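Local coordinates for DsbA-like disulfide oxidoreductase (Wolbachia endosymbiont of Drosophila melanogaster, PDB 6EEZ), which takes part in thiol-disulfide exchange, probably as a homotrimeric disulfide isomerase of the DsbA-like, thioredoxin-fold class, at residues L41-C45 and A77-A82; F68-P72 and I144-L150. All blocks are in the same frame, centred on the assembly; numbering follows the deposited sequence.

Interaction 1. Residues L41-C45 and A77-A82; sequences LDYSC and ASLKAA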
loop_
_atom_site.group_PDB
_atom_site.type_symbol
_atom_site.label_atom_id
_atom_site.label_comp_id
_atom_site.label_asym_id
_atom_site.label_seq_id
_atom_site.Cartn_x
_atom_site.Cartn_y
_atom_site.Cartn_z
ATOM N N LEU A 41 -0.675 2.334 -3.730
ATOM C CA LEU A 41 -0.309 1.494 -4.883
ATOM C C LEU A 41 -1.521 0.863 -5.583
ATOM O O LEU A 41 -2.524 0.538 -4.960
ATOM C CB LEU A 41 0.653 0.370 -4.437
ATOM C CG LEU A 41 2.166 0.656 -4.548
ATOM C CD1 LEU A 41 2.757 1.713 -3.522
ATOM C CD2 LEU A 41 2.947 -0.655 -4.467
ATOM N N ASP A 42 -1.399 0.724 -6.897
ATOM C CA ASP A 42 -2.289 -0.082 -7.726
ATOM C C ASP A 42 -1.421 -1.225 -8.230
ATOM O O ASP A 42 -0.341 -0.990 -8.779
ATOM C CB ASP A 42 -2.869 0.726 -8.885
ATOM C CG ASP A 42 -3.856 -0.057 -9.717
ATOM O OD1 ASP A 42 -3.500 -1.145 -10.253
ATOM O OD2 ASP A 42 -5.007 0.429 -9.842
ATOM N N TYR A 43 -1.869 -2.461 -8.033
ATOM C CA TYR A 43 -1.040 -3.607 -8.384
ATOM C C TYR A 43 -0.741 -3.741 -9.894
ATOM O O TYR A 43 0.291 -4.313 -10.267
ATOM C CB TYR A 43 -1.697 -4.881 -7.863
ATOM C CG TYR A 43 -1.566 -5.038 -6.377
ATOM C CD1 TYR A 43 -0.315 -5.033 -5.767
ATOM C CD2 TYR A 43 -2.683 -5.203 -5.581
ATOM C CE1 TYR A 43 -0.195 -5.168 -4.410
ATOM C CE2 TYR A 43 -2.571 -5.357 -4.229
ATOM C CZ TYR A 43 -1.329 -5.330 -3.644
ATOM O OH TYR A 43 -1.222 -5.459 -2.278
ATOM N N SER A 44 -1.612 -3.215 -10.758
ATOM C CA SER A 44 -1.419 -3.335 -12.208
ATOM C C SER A 44 -0.624 -2.161 -12.787
ATOM O O SER A 44 -0.364 -2.110 -13.987
ATOM C CB SER A 44 -2.772 -3.427 -12.932
ATOM O OG SER A 44 -3.667 -4.332 -12.294
ATOM N N CYS A 45 -0.241 -1.215 -11.940
ATOM C CA CYS A 45 0.494 -0.035 -12.391
ATOM C C CYS A 45 1.985 -0.356 -12.572
ATOM O O CYS A 45 2.630 -0.902 -11.675
ATOM C CB CYS A 45 0.263 1.119 -11.391
ATOM S SG CYS A 45 1.641 2.174 -11.007
ATOM N N ALA A 77 -9.314 -5.624 -12.917
ATOM C CA ALA A 77 -8.212 -6.490 -12.496
ATOM C C ALA A 77 -7.494 -5.956 -11.235
ATOM O O ALA A 77 -7.100 -6.727 -10.366
ATOM C CB ALA A 77 -7.219 -6.653 -13.657
ATOM N N SER A 78 -7.346 -4.637 -11.134
ATOM C CA SER A 78 -6.678 -4.025 -9.983
ATOM C C SER A 78 -7.547 -4.115 -8.738
ATOM O O SER A 78 -7.055 -4.324 -7.642
ATOM C CB SER A 78 -6.344 -2.564 -10.259
ATOM O OG SER A 78 -5.292 -2.430 -11.190
ATOM N N LEU A 79 -8.848 -3.952 -8.924
ATOM C CA LEU A 79 -9.792 -3.998 -7.820
ATOM C C LEU A 79 -9.837 -5.388 -7.249
ATOM O O LEU A 79 -9.890 -5.561 -6.039
ATOM C CB LEU A 79 -11.187 -3.577 -8.282
ATOM C CG LEU A 79 -12.291 -3.541 -7.224
ATOM C CD1 LEU A 79 -11.927 -2.627 -6.072
ATOM C CD2 LEU A 79 -13.594 -3.067 -7.836
ATOM N N LYS A 80 -9.821 -6.381 -8.139
ATOM C CA LYS A 80 -9.767 -7.785 -7.742
ATOM C C LYS A 80 -8.520 -8.101 -6.933
ATOM O O LYS A 80 -8.599 -8.717 -5.874
ATOM C CB LYS A 80 -9.801 -8.691 -8.962
ATOM C CG LYS A 80 -11.140 -8.796 -9.632
ATOM C CD LYS A 80 -11.006 -9.727 -10.809
ATOM C CE LYS A 80 -12.322 -9.990 -11.507
ATOM N NZ LYS A 80 -12.064 -10.760 -12.740
ATOM N N ALA A 81 -7.369 -7.687 -7.444
ATOM C CA ALA A 81 -6.119 -7.984 -6.774
ATOM C C ALA A 81 -6.069 -7.228 -5.447
ATOM O O ALA A 81 -5.610 -7.758 -4.438
ATOM C CB ALA A 81 -4.935 -7.639 -7.660
ATOM N N ALA A 82 -6.616 -6.019 -5.425
ATOM C CA ALA A 82 -6.656 -5.258 -4.187
ATOM C C ALA A 82 -7.544 -5.961 -3.168
ATOM O O ALA A 82 -7.141 -6.137 -2.021
ATOM C CB ALA A 82 -7.148 -3.833 -4.428
HETATM O O HOH W 1 -4.552 -2.853 -7.014
#

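Interaction 2. Residues F68-P72 and I144-L150; sequences FRDAP and INNSRLL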
loop_
_atom_site.group_PDB
_atom_site.type_symbol
_atom_site.label_atom_id
_atom_site.label_comp_id
_atom_site.label_asym_id
_atom_site.label_seq_id
_atom_site.Cartn_x
_atom_site.Cartn_y
_atom_site.Cartn_z
ATOM N N PHE A 68 0.320 0.009 4.178
ATOM C CA PHE A 68 -0.027 -0.277 2.773
ATOM C C PHE A 68 -1.449 0.156 2.484
ATOM O O PHE A 68 -2.401 -0.354 3.094
ATOM C CB PHE A 68 0.114 -1.766 2.453
ATOM C CG PHE A 68 1.503 -2.307 2.668
ATOM C CD1 PHE A 68 2.489 -2.144 1.704
ATOM C CD2 PHE A 68 1.819 -2.973 3.839
ATOM C CE1 PHE A 68 3.780 -2.646 1.897
ATOM C CE2 PHE A 68 3.118 -3.485 4.046
ATOM C CZ PHE A 68 4.093 -3.304 3.067
ATOM N N ARG A 69 -1.585 1.117 1.568
ATOM C CA ARG A 69 -2.894 1.536 1.086
ATOM C C ARG A 69 -3.159 1.068 -0.323
ATOM O O ARG A 69 -2.584 1.565 -1.277
ATOM C CB ARG A 69 -3.016 3.044 1.153
ATOM C CG ARG A 69 -3.080 3.516 2.563
ATOM C CD ARG A 69 -4.244 2.859 3.269
ATOM N NE ARG A 69 -4.664 3.690 4.372
ATOM C CZ ARG A 69 -5.692 4.524 4.373
ATOM N NH1 ARG A 69 -6.498 4.630 3.337
ATOM N NH2 ARG A 69 -5.930 5.221 5.461
ATOM N N ASP A 70 -4.042 0.085 -0.417
ATOM C CA ASP A 70 -4.440 -0.491 -1.685
ATOM C C ASP A 70 -5.415 0.472 -2.338
ATOM O O ASP A 70 -6.536 0.637 -1.851
ATOM C CB ASP A 70 -5.063 -1.873 -1.468
ATOM C CG ASP A 70 -4.026 -2.924 -1.131
ATOM O OD1 ASP A 70 -3.219 -3.268 -2.020
ATOM O OD2 ASP A 70 -3.991 -3.384 0.026
ATOM N N ALA A 71 -4.974 1.120 -3.411
ATOM C CA ALA A 71 -5.766 2.178 -4.057
ATOM C C ALA A 71 -5.955 1.860 -5.523
ATOM O O ALA A 71 -5.380 2.520 -6.389
ATOM C CB ALA A 71 -5.097 3.521 -3.891
ATOM N N PRO A 72 -6.750 0.825 -5.809
ATOM C CA PRO A 72 -7.013 0.430 -7.192
ATOM C C PRO A 72 -7.746 1.538 -7.960
ATOM O O PRO A 72 -8.826 1.964 -7.521
ATOM C CB PRO A 72 -7.879 -0.818 -7.034
ATOM C CG PRO A 72 -8.537 -0.642 -5.711
ATOM C CD PRO A 72 -7.532 0.028 -4.848
ATOM N N ILE A 144 -11.244 0.072 0.903
ATOM C CA ILE A 144 -10.766 0.466 -0.414
ATOM C C ILE A 144 -11.394 1.806 -0.799
ATOM O O ILE A 144 -10.739 2.667 -1.382
ATOM C CB ILE A 144 -11.077 -0.608 -1.469
ATOM C CG1 ILE A 144 -10.086 -1.769 -1.312
ATOM C CG2 ILE A 144 -11.019 -0.022 -2.887
ATOM C CD1 ILE A 144 -10.270 -2.889 -2.282
ATOM N N ASN A 145 -12.659 1.984 -0.459
ATOM C CA ASN A 145 -13.324 3.242 -0.735
ATOM C C ASN A 145 -12.655 4.361 0.038
ATOM O O ASN A 145 -12.455 5.466 -0.491
ATOM C CB ASN A 145 -14.806 3.167 -0.379
ATOM C CG ASN A 145 -15.600 2.388 -1.395
ATOM O OD1 ASN A 145 -15.192 2.260 -2.552
ATOM N ND2 ASN A 145 -16.752 1.869 -0.975
ATOM N N ASN A 146 -12.275 4.072 1.281
ATOM C CA ASN A 146 -11.675 5.101 2.109
ATOM C C ASN A 146 -10.316 5.475 1.571
ATOM O O ASN A 146 -9.960 6.642 1.601
ATOM C CB ASN A 146 -11.602 4.658 3.571
ATOM C CG ASN A 146 -12.944 4.787 4.284
ATOM O OD1 ASN A 146 -13.857 5.488 3.819
ATOM N ND2 ASN A 146 -13.071 4.122 5.417
ATOM N N SER A 147 -9.578 4.517 1.012
ATOM C CA SER A 147 -8.281 4.836 0.409
ATOM C C SER A 147 -8.433 5.622 -0.883
ATOM O O SER A 147 -7.630 6.520 -1.165
ATOM C CB SER A 147 -7.477 3.570 0.124
ATOM O OG SER A 147 -7.057 2.954 1.318
ATOM N N ARG A 148 -9.439 5.286 -1.687
ATOM C CA ARG A 148 -9.668 6.019 -2.917
ATOM C C ARG A 148 -10.005 7.485 -2.623
ATOM O O ARG A 148 -9.510 8.391 -3.286
ATOM C CB ARG A 148 -10.795 5.381 -3.725
ATOM C CG ARG A 148 -10.395 4.096 -4.418
ATOM C CD ARG A 148 -11.628 3.408 -4.987
ATOM N NE ARG A 148 -11.261 2.459 -6.038
ATOM C CZ ARG A 148 -12.112 1.616 -6.607
ATOM N NH1 ARG A 148 -13.383 1.595 -6.210
ATOM N NH2 ARG A 148 -11.695 0.805 -7.581
ATOM N N LEU A 149 -10.860 7.714 -1.634
ATOM C CA LEU A 149 -11.230 9.073 -1.265
ATOM C C LEU A 149 -10.010 9.830 -0.726
ATOM O O LEU A 149 -9.841 11.028 -0.999
ATOM C CB LEU A 149 -12.356 9.055 -0.235
ATOM C CG LEU A 149 -13.749 8.854 -0.824
ATOM C CD1 LEU A 149 -14.740 8.364 0.231
ATOM C CD2 LEU A 149 -14.257 10.153 -1.447
ATOM N N LEU A 150 -9.157 9.123 0.022
ATOM C CA LEU A 150 -7.950 9.727 0.543
ATOM C C LEU A 150 -7.027 10.130 -0.596
ATOM O O LEU A 150 -6.495 11.245 -0.590
ATOM C CB LEU A 150 -7.215 8.779 1.505
ATOM C CG LEU A 150 -6.004 9.382 2.217
ATOM C CD1 LEU A 150 -6.371 10.666 2.937
ATOM C CD2 LEU A 150 -5.430 8.382 3.221
HETATM O O HOH W 2 -7.032 0.100 0.816
#

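Interaction 1. Residues L41-C45 and A77-A82
Ser78, in the first turn of helix 76-91, puts its hydroxyl between Asp42 and Ser44 of the loop that leads to the Cys45-Cys48 disulfide. Ser44 OG donates to Ser78 OG at 2.7 Å, and Ser78 OG in turn donates to Asp42 OD1; that second bond is modelled at 2.4 Å, so short that its exact length is doubtful. The same oxygen also takes Ser44 N at 2.8 Å, met nearly along the C-O bond, which makes an Asx turn. Asp42 can offer this oxygen because its CG lies anti to the backbone N (chi1 -177°). The other oxygen, OD2, accepts from the backbone N atoms of Ile73 and Leu74, so this buried carboxylate is held through both oxygens.

A water adds a second, indirect polar link, accepting from Tyr43 N at 2.9 Å and donating to Ser78 O at 3.0 Å.

Apolar packing is left to Tyr43, one side of whose ring lies alongside the helix. Its CD2 rests 3.9 Å from Ala81 CB, while Ala82 N comes up to the ring edge, 4.0 Å from CD2. The small alanines let the ring lie close to the helix backbone.

Asp42 to Cys45 forms a type I turn that sets Cys45 at the N-cap of helix 46-50, the usual place for the first cysteine of a thioredoxin-type CxxC. The turn follows strand 36-41 of the central sheet, and helix 76-91 flanks it; Tyr43 is further packed against Ala103 and Leu104 of helix 96-105, and Asp42 touches Thr159.

Interaction 2. Residues F68-P72 and I144-L150
Arg69 and Ser147 meet deep in the contact, where Arg69 NH1 donates to Ser147 OG at 2.7 Å, with the hydroxyl tilted 18° out of the guanidinium plane. The arginine chain bends at its second torsion (chi2 -57°), which turns the head toward the helix and lays CD near the same hydroxyl. Leu150 packs against it, CD2 over one guanidinium face, 3.9 Å from NH1, and the two side chains run roughly perpendicular. The buried charge has a further partner in Tyr25, through a cation-pi contact. A water bridges the next residue of the strand to the helix: it donates to Asp70 O at 2.8 Å and lies 2.9 Å from Ser147 OG, so strand carbonyl and helix hydroxyl are joined through it.

Beyond the strand end the close packing continues with Pro72, whose CG lies 3.8 Å from Ile144 CG2.

Toward solvent, packing gives way to a longer-armed grip. Arg148, only partly buried, runs extended from CG to NE past Pro72 and takes its carbonyl oxygen side-on with two nitrogens. NE to Pro72 O is 2.9 Å and arrives nearly in line with the carbonyl (C=O...N 166°). NH2 reaches the same oxygen at 3.1 Å, from above the carbonyl plane. Ile144 CG2 also lies over a face of this guanidinium, near its rim, linking the arginine to the apolar patch. Asn146 stays at the exposed margin.

The 144-150 segment of helix 137-154 crosses strand segment 68-70 nearly at right angles, the segment axes 8.1 Å apart at closest. The neighbouring strand 36-41 contributes Val38 and Phe40 against Arg69, helix 17-20 packs on Leu150, and Leu79 and Ala82 of helix 76-91 close over Pro72 and Ile144.

In the fold
Both contacts are largely buried, and each starts from the C-terminal end of one of two adjoining parallel strands: backbone bonds tie Leu41 to Arg69 and to Ala71, so 41-45 and 68-72 leave the sheet side by side. Their centres are 11 Å apart. Interaction 1 is small and mainly polar, joining the loop before the redox cysteines to helix 76-91; interaction 2 is broader, mixing a buried arginine, apolar packing and an outer arginine at the partly solvent-facing margin. Helix 76-91 serves both, directly in interaction 1 and through Leu79 and Ala82 beside interaction 2. Both join helices that, as in other DsbA proteins, probably belong to the helical insertion to the strand ends and active-site loop of the thioredoxin-like part.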